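Local coordinates for protein putative oxygenase (Streptomyces coelicolor, PDB 2OG5) that catalyses the iron(II)- and 2-oxoglutarate-dependent 3-hydroxylation of L-asparagine, supplying (2S,3S)-3-hydroxyasparagine for the biosynthesis of the calcium-dependent lipopeptide antibiotic CDA, at residues A[171-176]-A[318-323]; A[42-47]-A[81-86]; A[224-229]-A[277-282]; A[92-97]-A[306-311]. All coordinates share one frame; numbering follows the deposited sequence.

Contact 1: residues A[171-176]-A[318-323]; sequences AGSTLL and PRYDGT
Ser173 lies against the ring margin of Pro318 and is joined to Tyr320 through a water. Its OG sits 3.5 Å from Pro318 CD and scarcely farther from CG, with Ser173 CB packing on the same two ring carbons, so the touch is a van der Waals one along the CG-CD side of the proline. Pro318 CB in turn lies over one face of the Tyr320 ring, 3.5 Å above its plane and displaced toward the rim, which leaves the proline ring bordered by the serine at one side and the tyrosine at another. With chi1 at 49°, Ser173 OG is tucked between its own N and carbonyl carbon, turned to the water. That water is 2.8 Å from Ser173 OG and donates to Ala171 O and to Tyr320 OH. The two segments are loops of the jelly-roll fold: 171-176 runs into strand 176-179, while the loop 318-323 leads from strand 309-313 toward strand 326-333. Tyr320 OH is also hydrogen-bonded to Glu165 OE2, which secures the phenol beside the 171-176 loop. Farther along the second loop, Asp321 OD1 accepts Thr323 N in an Asx turn and, on its syn side, Thr323 OG1 at 2.6 Å. Thr323 OG1 in turn accepts Arg319 NH1 through a nearly straight bond (N-H...O 164°) that lies close to the guanidinium plane.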
loop_
_atom_site.group_PDB
_atom_site.type_symbol
_atom_site.label_atom_id
_atom_site.label_comp_id
_atom_site.label_asym_id
_atom_site.label_seq_id
_atom_site.Cartn_x
_atom_site.Cartn_y
_atom_site.Cartn_z
ATOM N N ALA A 171 11.603 -5.766 3.838
ATOM C CA ALA A 171 12.508 -6.344 4.825
ATOM C C ALA A 171 13.549 -5.359 5.369
ATOM O O ALA A 171 14.284 -5.688 6.300
ATOM C CB ALA A 171 13.208 -7.557 4.226
ATOM N N GLY A 172 13.611 -4.159 4.810
ATOM C CA GLY A 172 14.646 -3.199 5.189
ATOM C C GLY A 172 14.292 -2.381 6.419
ATOM O O GLY A 172 13.149 -2.379 6.885
ATOM N N SER A 173 15.301 -1.706 6.955
ATOM C CA SER A 173 15.098 -0.780 8.072
ATOM C C SER A 173 15.894 0.522 7.932
ATOM O O SER A 173 15.879 1.366 8.825
ATOM C CB SER A 173 15.415 -1.501 9.382
ATOM O OG SER A 173 16.664 -2.164 9.291
ATOM N N THR A 174 16.588 0.685 6.814
ATOM C CA THR A 174 17.176 1.957 6.450
ATOM C C THR A 174 16.060 2.832 5.878
ATOM O O THR A 174 14.974 2.349 5.577
ATOM C CB THR A 174 18.295 1.771 5.417
ATOM O OG1 THR A 174 18.983 3.015 5.226
ATOM C CG2 THR A 174 17.730 1.292 4.101
ATOM N N LEU A 175 16.318 4.120 5.734
ATOM C CA LEU A 175 15.323 5.013 5.161
ATOM C C LEU A 175 14.829 4.473 3.815
ATOM O O LEU A 175 15.632 4.179 2.918
ATOM C CB LEU A 175 15.897 6.422 5.010
ATOM C CG LEU A 175 14.895 7.489 4.557
ATOM C CD1 LEU A 175 15.250 8.845 5.142
ATOM C CD2 LEU A 175 14.817 7.565 3.044
ATOM N N LEU A 176 13.505 4.346 3.693
ATOM C CA LEU A 176 12.859 3.862 2.485
ATOM C C LEU A 176 12.419 5.084 1.693
ATOM O O LEU A 176 11.535 5.829 2.121
ATOM C CB LEU A 176 11.653 3.007 2.845
ATOM C CG LEU A 176 10.831 2.452 1.687
ATOM C CD1 LEU A 176 11.647 1.458 0.864
ATOM C CD2 LEU A 176 9.550 1.804 2.192
ATOM N N PRO A 318 16.073 -2.481 14.152
ATOM C CA PRO A 318 15.325 -3.629 14.658
ATOM C C PRO A 318 15.973 -4.310 15.855
ATOM O O PRO A 318 17.198 -4.303 15.993
ATOM C CB PRO A 318 15.301 -4.592 13.462
ATOM C CG PRO A 318 15.512 -3.735 12.285
ATOM C CD PRO A 318 16.464 -2.675 12.745
ATOM N N ARG A 319 15.142 -4.893 16.708
ATOM C CA ARG A 319 15.612 -5.687 17.835
ATOM C C ARG A 319 15.928 -7.123 17.426
ATOM O O ARG A 319 16.811 -7.763 18.015
ATOM C CB ARG A 319 14.556 -5.707 18.939
ATOM C CG ARG A 319 14.312 -4.358 19.600
ATOM C CD ARG A 319 13.117 -4.434 20.497
ATOM N NE ARG A 319 12.930 -3.221 21.282
ATOM C CZ ARG A 319 11.916 -3.027 22.122
ATOM N NH1 ARG A 319 10.966 -3.948 22.277
ATOM N NH2 ARG A 319 11.835 -1.885 22.793
ATOM N N TYR A 320 15.174 -7.637 16.456
ATOM C CA TYR A 320 15.250 -9.044 16.030
ATOM C C TYR A 320 15.069 -10.022 17.200
ATOM O O TYR A 320 15.793 -11.016 17.324
ATOM C CB TYR A 320 16.550 -9.324 15.257
ATOM C CG TYR A 320 16.728 -8.500 13.992
ATOM C CD1 TYR A 320 15.721 -8.430 13.024
ATOM C CD2 TYR A 320 17.909 -7.806 13.751
ATOM C CE1 TYR A 320 15.892 -7.693 11.866
ATOM C CE2 TYR A 320 18.092 -7.070 12.588
ATOM C CZ TYR A 320 17.075 -7.016 11.646
ATOM O OH TYR A 320 17.262 -6.279 10.501
ATOM N N ASP A 321 14.094 -9.731 18.057
ATOM C CA ASP A 321 13.774 -10.568 19.209
ATOM C C ASP A 321 12.303 -11.007 19.208
ATOM O O ASP A 321 11.796 -11.484 20.225
ATOM C CB ASP A 321 14.099 -9.825 20.503
ATOM C CG ASP A 321 13.246 -8.581 20.708
ATOM O OD1 ASP A 321 12.452 -8.234 19.800
ATOM O OD2 ASP A 321 13.373 -7.962 21.781
ATOM N N GLY A 322 11.624 -10.796 18.080
ATOM C CA GLY A 322 10.220 -11.181 17.917
ATOM C C GLY A 322 9.225 -10.087 18.274
ATOM O O GLY A 322 8.018 -10.309 18.198
ATOM N N THR A 323 9.724 -8.909 18.660
ATOM C CA THR A 323 8.864 -7.808 19.117
ATOM C C THR A 323 8.814 -6.637 18.125
ATOM O O THR A 323 8.179 -5.623 18.387
ATOM C CB THR A 323 9.293 -7.274 20.514
ATOM O OG1 THR A 323 10.534 -6.568 20.424
ATOM C CG2 THR A 323 9.437 -8.429 21.529
HETATM O O HOH W 1 16.006 -4.765 8.334
#

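Contact 2: residues A[42-47]-A[81-86]; sequences QSDAEL and ATLRRD
Two helices of the N-terminal region, 42-58 and 81-92, meet near their first turns through a polar pair, Asp44 and Thr82, with Leu83 beside it. The side chains of Asp44 and Thr82 reach for each other from opposite directions, and Thr82 OG1 donates to Asp44 OD2 at 2.8 Å. The hydroxyl does not lie in the plane of the carboxylate but stands above it, 43° out, which makes this a tilted bond. Thr82 OG1 can face the neighbouring helix because chi1 of 47° sets it between the backbone N and the carbonyl carbon, with CG2 anti to that carbon. Nearer the backbone, the aliphatic part of the same aspartate completes the contact: Asp44 CB approaches Leu83 CD1 to 4.3 Å, a loose carbon-to-carbon approach. Leu83 is buried and also packs on Leu40, whereas Thr82 is exposed, so the contact passes from a solvent-facing polar edge to an apolar inner side. Pro80, just ahead of the second segment, packs against both Asp44 and Leu47 and fills in the approach between the helices. Asp44 N is hydrogen-bonded to Asp41 OD1, from the residue just ahead of helix 42-58. The whole is plain helix-to-helix packing away from the iron site: a side-chain hydrogen bond on the solvent-facing side, with a buried leucine behind it, linking two helix starts.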
loop_
_atom_site.group_PDB
_atom_site.type_symbol
_atom_site.label_atom_id
_atom_site.label_comp_id
_atom_site.label_asym_id
_atom_site.label_seq_id
_atom_site.Cartn_x
_atom_site.Cartn_y
_atom_site.Cartn_z
ATOM N N GLN A 42 -17.299 1.946 19.358
ATOM C CA GLN A 42 -17.250 0.617 19.964
ATOM C C GLN A 42 -18.188 -0.358 19.258
ATOM O O GLN A 42 -17.829 -1.508 19.015
ATOM C CB GLN A 42 -17.596 0.701 21.455
ATOM C CG GLN A 42 -17.599 -0.637 22.203
ATOM C CD GLN A 42 -16.229 -1.296 22.301
ATOM O OE1 GLN A 42 -15.197 -0.674 22.033
ATOM N NE2 GLN A 42 -16.215 -2.570 22.697
ATOM N N SER A 43 -19.387 0.115 18.937
ATOM C CA SER A 43 -20.400 -0.703 18.273
ATOM C C SER A 43 -19.892 -1.227 16.931
ATOM O O SER A 43 -19.956 -2.426 16.654
ATOM C CB SER A 43 -21.672 0.121 18.067
ATOM O OG SER A 43 -22.599 -0.556 17.238
ATOM N N ASP A 44 -19.376 -0.321 16.114
ATOM C CA ASP A 44 -18.838 -0.695 14.806
ATOM C C ASP A 44 -17.601 -1.591 14.916
ATOM O O ASP A 44 -17.451 -2.534 14.138
ATOM C CB ASP A 44 -18.506 0.552 13.987
ATOM C CG ASP A 44 -19.751 1.279 13.483
ATOM O OD1 ASP A 44 -20.868 0.729 13.579
ATOM O OD2 ASP A 44 -19.605 2.408 12.975
ATOM N N ALA A 45 -16.727 -1.302 15.880
ATOM C CA ALA A 45 -15.524 -2.113 16.105
ATOM C C ALA A 45 -15.891 -3.548 16.489
ATOM O O ALA A 45 -15.262 -4.506 16.030
ATOM C CB ALA A 45 -14.650 -1.479 17.180
ATOM N N GLU A 46 -16.908 -3.691 17.336
ATOM C CA GLU A 46 -17.383 -5.015 17.736
ATOM C C GLU A 46 -18.000 -5.805 16.576
ATOM O O GLU A 46 -17.793 -7.018 16.458
ATOM C CB GLU A 46 -18.387 -4.886 18.884
ATOM C CG GLU A 46 -17.733 -4.462 20.184
ATOM C CD GLU A 46 -18.733 -4.206 21.306
ATOM O OE1 GLU A 46 -19.959 -4.174 21.049
ATOM O OE2 GLU A 46 -18.283 -4.031 22.457
ATOM N N LEU A 47 -18.746 -5.119 15.720
ATOM C CA LEU A 47 -19.381 -5.767 14.574
ATOM C C LEU A 47 -18.332 -6.256 13.574
ATOM O O LEU A 47 -18.388 -7.402 13.121
ATOM C CB LEU A 47 -20.366 -4.815 13.894
ATOM C CG LEU A 47 -21.035 -5.320 12.610
ATOM C CD1 LEU A 47 -21.650 -6.708 12.794
ATOM C CD2 LEU A 47 -22.090 -4.322 12.122
ATOM N N ALA A 81 -22.806 0.380 7.697
ATOM C CA ALA A 81 -22.959 1.328 6.598
ATOM C C ALA A 81 -22.072 2.553 6.754
ATOM O O ALA A 81 -21.611 3.111 5.764
ATOM C CB ALA A 81 -24.423 1.757 6.461
ATOM N N THR A 82 -21.851 2.990 7.995
ATOM C CA THR A 82 -20.991 4.145 8.260
ATOM C C THR A 82 -19.612 3.974 7.625
ATOM O O THR A 82 -19.116 4.868 6.939
ATOM C CB THR A 82 -20.801 4.353 9.776
ATOM O OG1 THR A 82 -20.491 3.096 10.385
ATOM C CG2 THR A 82 -22.064 4.897 10.395
ATOM N N LEU A 83 -19.003 2.814 7.845
ATOM C CA LEU A 83 -17.651 2.541 7.349
ATOM C C LEU A 83 -17.654 2.315 5.840
ATOM O O LEU A 83 -16.731 2.728 5.150
ATOM C CB LEU A 83 -17.054 1.324 8.063
ATOM C CG LEU A 83 -16.834 1.498 9.575
ATOM C CD1 LEU A 83 -16.376 0.192 10.220
ATOM C CD2 LEU A 83 -15.823 2.609 9.837
ATOM N N ARG A 84 -18.685 1.646 5.335
ATOM C CA ARG A 84 -18.804 1.449 3.884
ATOM C C ARG A 84 -18.948 2.797 3.175
ATOM O O ARG A 84 -18.353 3.020 2.118
ATOM C CB ARG A 84 -19.942 0.487 3.539
ATOM C CG ARG A 84 -19.596 -0.963 3.891
ATOM C CD ARG A 84 -20.620 -1.988 3.428
ATOM N NE ARG A 84 -21.748 -2.068 4.352
ATOM C CZ ARG A 84 -22.950 -1.526 4.166
ATOM N NH1 ARG A 84 -23.268 -0.871 3.048
ATOM N NH2 ARG A 84 -23.858 -1.668 5.127
ATOM N N ARG A 85 -19.698 3.710 3.779
ATOM C CA ARG A 85 -19.822 5.069 3.255
ATOM C C ARG A 85 -18.503 5.838 3.319
ATOM O O ARG A 85 -18.168 6.565 2.387
ATOM C CB ARG A 85 -20.913 5.843 4.000
ATOM C CG ARG A 85 -22.296 5.389 3.631
ATOM C CD ARG A 85 -23.364 5.964 4.522
ATOM N NE ARG A 85 -24.682 5.493 4.108
ATOM C CZ ARG A 85 -25.677 5.160 4.920
ATOM N NH1 ARG A 85 -25.532 5.203 6.244
ATOM N NH2 ARG A 85 -26.828 4.757 4.401
ATOM N N ASP A 86 -17.756 5.693 4.416
ATOM C CA ASP A 86 -16.457 6.358 4.542
ATOM C C ASP A 86 -15.490 5.904 3.444
ATOM O O ASP A 86 -14.811 6.726 2.817
ATOM C CB ASP A 86 -15.815 6.076 5.901
ATOM C CG ASP A 86 -16.558 6.716 7.055
ATOM O OD1 ASP A 86 -17.280 7.720 6.861
ATOM O OD2 ASP A 86 -16.405 6.187 8.177
#

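Contact 3: residues A[224-229]-A[277-282]; sequences VDALWA and AEALRE
Apolar packing alone joins the two segments, and it centres on the methyl group of Ala279. Ala226 CB meets Ala279 CB at 3.6 Å, methyl against methyl, both CB atoms directed at the opposite helix. Leu227 comes to the same methyl from beside Ala226: its CD2 lies 3.9 Å from Ala279 CB, and CG stands slightly behind. A chi1 of -68° holds Leu227 CG anti to its carbonyl carbon, and this brings the branched end round to Ala279 although the CB starts off to one side. Leu227 also packs on Leu253 of strand 253-255. The small residues let the helices come close, with Ala226 CA and Ala279 CA 6.3 Å apart.

Polar links lie around this patch. Glu282 OE1, one turn beyond Ala279, is hydrogen-bonded to Thr223 OG1 and Ser220 OG, tying helix 274-290 to the beginning of helix 221-227. Arg281 NH2 forms a salt bridge with Glu274 OE2 within its own helix.

All three touching residues are buried, and with only methyl and branched alkyl carbons meeting, the contact depends on close fit and exclusion of water rather than on directional bonds.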
loop_
_atom_site.group_PDB
_atom_site.type_symbol
_atom_site.label_atom_id
_atom_site.label_comp_id
_atom_site.label_asym_id
_atom_site.label_seq_id
_atom_site.Cartn_x
_atom_site.Cartn_y
_atom_site.Cartn_z
ATOM N N VAL A 224 7.747 21.776 -13.176
ATOM C CA VAL A 224 6.455 21.261 -13.650
ATOM C C VAL A 224 6.541 20.883 -15.131
ATOM O O VAL A 224 6.150 19.788 -15.520
ATOM C CB VAL A 224 5.297 22.259 -13.397
ATOM C CG1 VAL A 224 3.997 21.767 -14.042
ATOM C CG2 VAL A 224 5.109 22.466 -11.895
ATOM N N ASP A 225 7.080 21.776 -15.957
ATOM C CA ASP A 225 7.282 21.466 -17.374
ATOM C C ASP A 225 8.115 20.195 -17.581
ATOM O O ASP A 225 7.779 19.357 -18.422
ATOM C CB ASP A 225 7.954 22.642 -18.099
ATOM C CG ASP A 225 7.003 23.811 -18.351
ATOM O OD1 ASP A 225 5.773 23.665 -18.173
ATOM O OD2 ASP A 225 7.506 24.886 -18.743
ATOM N N ALA A 226 9.190 20.045 -16.810
ATOM C CA ALA A 226 10.034 18.853 -16.904
ATOM C C ALA A 226 9.262 17.568 -16.561
ATOM O O ALA A 226 9.397 16.558 -17.248
ATOM C CB ALA A 226 11.269 18.992 -16.002
ATOM N N LEU A 227 8.434 17.621 -15.521
ATOM C CA LEU A 227 7.748 16.423 -15.028
ATOM C C LEU A 227 6.678 15.914 -15.996
ATOM O O LEU A 227 6.331 14.730 -15.980
ATOM C CB LEU A 227 7.147 16.672 -13.636
ATOM C CG LEU A 227 8.160 16.874 -12.504
ATOM C CD1 LEU A 227 7.465 17.362 -11.231
ATOM C CD2 LEU A 227 8.962 15.601 -12.239
ATOM N N TRP A 228 6.173 16.804 -16.856
ATOM C CA TRP A 228 5.234 16.423 -17.923
ATOM C C TRP A 228 5.913 15.871 -19.184
ATOM O O TRP A 228 5.236 15.353 -20.073
ATOM C CB TRP A 228 4.346 17.617 -18.321
ATOM C CG TRP A 228 3.265 17.925 -17.339
ATOM C CD1 TRP A 228 3.231 18.963 -16.465
ATOM C CD2 TRP A 228 2.057 17.178 -17.130
ATOM N NE1 TRP A 228 2.080 18.915 -15.714
ATOM C CE2 TRP A 228 1.340 17.828 -16.107
ATOM C CE3 TRP A 228 1.519 16.024 -17.704
ATOM C CZ2 TRP A 228 0.108 17.364 -15.646
ATOM C CZ3 TRP A 228 0.296 15.572 -17.254
ATOM C CH2 TRP A 228 -0.394 16.238 -16.229
ATOM N N ALA A 229 7.236 15.985 -19.263
ATOM C CA ALA A 229 7.979 15.559 -20.450
ATOM C C ALA A 229 8.391 14.091 -20.323
ATOM O O ALA A 229 8.635 13.608 -19.210
ATOM C CB ALA A 229 9.208 16.443 -20.652
ATOM N N ALA A 277 16.611 15.651 -14.070
ATOM C CA ALA A 277 17.347 15.441 -12.825
ATOM C C ALA A 277 17.046 16.535 -11.799
ATOM O O ALA A 277 16.795 16.235 -10.631
ATOM C CB ALA A 277 18.846 15.360 -13.097
ATOM N N GLU A 278 17.069 17.795 -12.233
ATOM C CA GLU A 278 16.730 18.917 -11.354
ATOM C C GLU A 278 15.293 18.802 -10.846
ATOM O O GLU A 278 15.026 19.079 -9.677
ATOM C CB GLU A 278 16.918 20.265 -12.065
ATOM C CG GLU A 278 16.706 21.487 -11.164
ATOM C CD GLU A 278 16.990 22.794 -11.867
ATOM O OE1 GLU A 278 18.182 23.122 -12.059
ATOM O OE2 GLU A 278 16.018 23.502 -12.223
ATOM N N ALA A 279 14.379 18.412 -11.738
ATOM C CA ALA A 279 12.953 18.254 -11.408
ATOM C C ALA A 279 12.737 17.213 -10.316
ATOM O O ALA A 279 11.941 17.431 -9.394
ATOM C CB ALA A 279 12.151 17.889 -12.658
ATOM N N LEU A 280 13.438 16.088 -10.419
ATOM C CA LEU A 280 13.353 15.047 -9.385
ATOM C C LEU A 280 13.887 15.521 -8.036
ATOM O O LEU A 280 13.337 15.166 -6.990
ATOM C CB LEU A 280 14.106 13.787 -9.805
ATOM C CG LEU A 280 13.490 12.985 -10.949
ATOM C CD1 LEU A 280 14.396 11.818 -11.307
ATOM C CD2 LEU A 280 12.077 12.497 -10.624
ATOM N N ARG A 281 14.967 16.306 -8.056
ATOM C CA ARG A 281 15.509 16.854 -6.823
ATOM C C ARG A 281 14.504 17.805 -6.169
ATOM O O ARG A 281 14.286 17.736 -4.963
ATOM C CB ARG A 281 16.846 17.551 -7.073
ATOM C CG ARG A 281 17.982 16.573 -7.336
ATOM C CD ARG A 281 19.341 17.247 -7.286
ATOM N NE ARG A 281 19.539 18.189 -8.378
ATOM C CZ ARG A 281 20.077 17.895 -9.565
ATOM N NH1 ARG A 281 20.487 16.662 -9.857
ATOM N NH2 ARG A 281 20.200 18.853 -10.473
ATOM N N GLU A 282 13.864 18.666 -6.960
ATOM C CA GLU A 282 12.880 19.592 -6.395
ATOM C C GLU A 282 11.639 18.851 -5.901
ATOM O O GLU A 282 11.071 19.197 -4.859
ATOM C CB GLU A 282 12.474 20.685 -7.398
ATOM C CG GLU A 282 11.694 21.819 -6.718
ATOM C CD GLU A 282 11.175 22.884 -7.663
ATOM O OE1 GLU A 282 11.739 23.051 -8.766
ATOM O OE2 GLU A 282 10.194 23.567 -7.287
#

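Contact 4: residues A[92-97]-A[306-311]; sequences RDSGPD and NRVTVH. With NA (sodium ion), chain B.
Thr309 faces the backbone of Asp97 where strand 309-313, part of the jelly-roll and carrier of the metal ligand His311, meets the loop between helix 81-92 and strand 99-103. From CB the side chain divides. The CB itself is 4.1 Å from Asp97 O, the methyl CG2 comes to 3.8 Å from that same oxygen, and the hydroxyl OG1 approaches most closely, at 3.2 Å. OG1 reaches it because chi1 of -62° places the hydroxyl anti to the carbonyl carbon, while CG2 turns anti to N. Gly98 O is a second acceptor for this hydroxyl, so which carbonyl receives its single proton is not settled. Next to it, the OG of Ser94 rests 3.9 Å from Val308 CG2, a van der Waals touch. The polar end of the serine is taken up by Asp305 OD2 and Arg213 NH1, and Asp97, whose CB is directed away from the strand, forms a salt bridge from OD1 to Arg214 NE. The loop is also shaped by Asp93 OD1, which accepts Gly95 N in an Asx turn and is met from above the carboxylate plane. Two residues on from Thr309, His311 shares the sodium ion of this crystal with His179 and Glu181, the same three residues that bind iron(II) in the enzyme. Three waters complete the shell, one of them lying at the edge of the imidazole in its plane, and His311 NE2 meets the sodium at 2.1 Å.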
loop_
_atom_site.group_PDB
_atom_site.type_symbol
_atom_site.label_atom_id
_atom_site.label_comp_id
_atom_site.label_asym_id
_atom_site.label_seq_id
_atom_site.Cartn_x
_atom_site.Cartn_y
_atom_site.Cartn_z
ATOM N N ARG A 92 -13.968 7.816 -4.037
ATOM C CA ARG A 92 -14.424 8.875 -4.945
ATOM C C ARG A 92 -13.485 10.081 -4.945
ATOM O O ARG A 92 -13.265 10.699 -5.988
ATOM C CB ARG A 92 -15.843 9.304 -4.577
ATOM C CG ARG A 92 -16.421 10.458 -5.399
ATOM C CD ARG A 92 -16.423 10.160 -6.867
ATOM N NE ARG A 92 -16.935 11.284 -7.653
ATOM C CZ ARG A 92 -16.162 12.223 -8.185
ATOM N NH1 ARG A 92 -14.848 12.204 -7.996
ATOM N NH2 ARG A 92 -16.702 13.189 -8.908
ATOM N N ASP A 93 -12.961 10.419 -3.770
ATOM C CA ASP A 93 -12.057 11.554 -3.606
ATOM C C ASP A 93 -11.134 11.272 -2.421
ATOM O O ASP A 93 -11.574 11.263 -1.278
ATOM C CB ASP A 93 -12.877 12.822 -3.371
ATOM C CG ASP A 93 -12.028 14.070 -3.236
ATOM O OD1 ASP A 93 -10.783 13.978 -3.127
ATOM O OD2 ASP A 93 -12.625 15.173 -3.247
ATOM N N SER A 94 -9.859 11.020 -2.707
ATOM C CA SER A 94 -8.909 10.660 -1.656
ATOM C C SER A 94 -8.332 11.880 -0.926
ATOM O O SER A 94 -7.509 11.738 -0.023
ATOM C CB SER A 94 -7.809 9.761 -2.219
ATOM O OG SER A 94 -7.166 10.369 -3.315
ATOM N N GLY A 95 -8.788 13.073 -1.295
ATOM C CA GLY A 95 -8.475 14.284 -0.553
ATOM C C GLY A 95 -7.081 14.828 -0.799
ATOM O O GLY A 95 -6.305 14.266 -1.552
ATOM N N PRO A 96 -6.756 15.947 -0.150
ATOM C CA PRO A 96 -5.488 16.614 -0.414
ATOM C C PRO A 96 -4.230 15.817 -0.052
ATOM O O PRO A 96 -3.171 16.113 -0.588
ATOM C CB PRO A 96 -5.588 17.904 0.417
ATOM C CG PRO A 96 -6.623 17.641 1.426
ATOM C CD PRO A 96 -7.582 16.671 0.829
ATOM N N ASP A 97 -4.332 14.836 0.847
ATOM C CA ASP A 97 -3.187 14.000 1.193
ATOM C C ASP A 97 -3.234 12.612 0.560
ATOM O O ASP A 97 -2.295 11.834 0.707
ATOM C CB ASP A 97 -3.067 13.881 2.701
ATOM C CG ASP A 97 -2.787 15.208 3.339
ATOM O OD1 ASP A 97 -1.699 15.744 3.066
ATOM O OD2 ASP A 97 -3.654 15.716 4.091
ATOM N N ASN A 306 -2.408 5.267 -4.497
ATOM C CA ASN A 306 -1.153 5.139 -5.219
ATOM C C ASN A 306 -1.143 5.860 -6.556
ATOM O O ASN A 306 -0.087 5.909 -7.211
ATOM C CB ASN A 306 -0.843 3.647 -5.429
ATOM C CG ASN A 306 0.605 3.382 -5.831
ATOM O OD1 ASN A 306 1.545 3.929 -5.229
ATOM N ND2 ASN A 306 0.798 2.510 -6.823
ATOM N N ARG A 307 -2.286 6.407 -6.972
ATOM C CA ARG A 307 -2.337 7.238 -8.188
ATOM C C ARG A 307 -1.775 8.640 -7.934
ATOM O O ARG A 307 -1.244 9.267 -8.859
ATOM C CB ARG A 307 -3.775 7.409 -8.704
ATOM C CG ARG A 307 -4.358 6.289 -9.557
ATOM C CD ARG A 307 -4.949 5.163 -8.755
ATOM N NE ARG A 307 -5.981 5.580 -7.810
ATOM C CZ ARG A 307 -7.297 5.530 -8.010
ATOM N NH1 ARG A 307 -7.813 5.038 -9.121
ATOM N NH2 ARG A 307 -8.116 5.958 -7.065
ATOM N N VAL A 308 -1.897 9.129 -6.697
ATOM C CA VAL A 308 -1.572 10.522 -6.375
ATOM C C VAL A 308 -0.596 10.687 -5.209
ATOM O O VAL A 308 -0.124 11.795 -4.960
ATOM C CB VAL A 308 -2.836 11.357 -6.078
ATOM C CG1 VAL A 308 -3.668 11.537 -7.338
ATOM C CG2 VAL A 308 -3.653 10.746 -4.949
ATOM N N THR A 309 -0.272 9.601 -4.515
ATOM C CA THR A 309 0.511 9.678 -3.291
ATOM C C THR A 309 1.652 8.683 -3.320
ATOM O O THR A 309 1.429 7.502 -3.603
ATOM C CB THR A 309 -0.407 9.433 -2.077
ATOM O OG1 THR A 309 -1.393 10.464 -2.057
ATOM C CG2 THR A 309 0.346 9.452 -0.742
ATOM N N VAL A 310 2.857 9.178 -3.043
ATOM C CA VAL A 310 4.037 8.353 -2.832
ATOM C C VAL A 310 4.196 8.048 -1.351
ATOM O O VAL A 310 3.663 8.761 -0.500
ATOM C CB VAL A 310 5.315 9.037 -3.351
ATOM C CG1 VAL A 310 5.238 9.257 -4.866
ATOM C CG2 VAL A 310 5.575 10.389 -2.641
ATOM N N HIS A 311 4.907 6.970 -1.036
ATOM C CA HIS A 311 5.175 6.662 0.367
ATOM C C HIS A 311 6.609 6.225 0.571
ATOM O O HIS A 311 7.311 5.817 -0.358
ATOM C CB HIS A 311 4.195 5.609 0.899
ATOM C CG HIS A 311 4.392 4.246 0.321
ATOM N ND1 HIS A 311 3.866 3.870 -0.899
ATOM C CD2 HIS A 311 5.057 3.165 0.796
ATOM C CE1 HIS A 311 4.195 2.616 -1.147
ATOM N NE2 HIS A 311 4.922 2.166 -0.139
HETATM NA NA NA B . 5.961 0.581 -1.056
HETATM O O HOH W 2 7.037 -0.963 -1.588
HETATM O O HOH W 3 6.934 0.216 0.697
HETATM O O HOH W 4 4.591 -0.773 0.608
#

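Overall arrangement
Contact 4 bears directly on the metal site, since its strand carries His311, one of the three protein ligands of the ion. Contact 1 has its nearest atoms about 5 Å from those of contact 4, though their centres are 27 Å apart on opposite sides of the chain's centre. Its Pro318 side chain lies about 8 Å from that of Arg325, which binds 2-oxoglutarate, and Ser173 about 10 Å from Asn170, which binds L-asparagine. Contacts 2 and 3 are packing sites away from the active site, 42 Å apart between centres. Contact 3 is nested within the chain spans closed by contacts 1 and 4, whereas contact 2 closes before either opens.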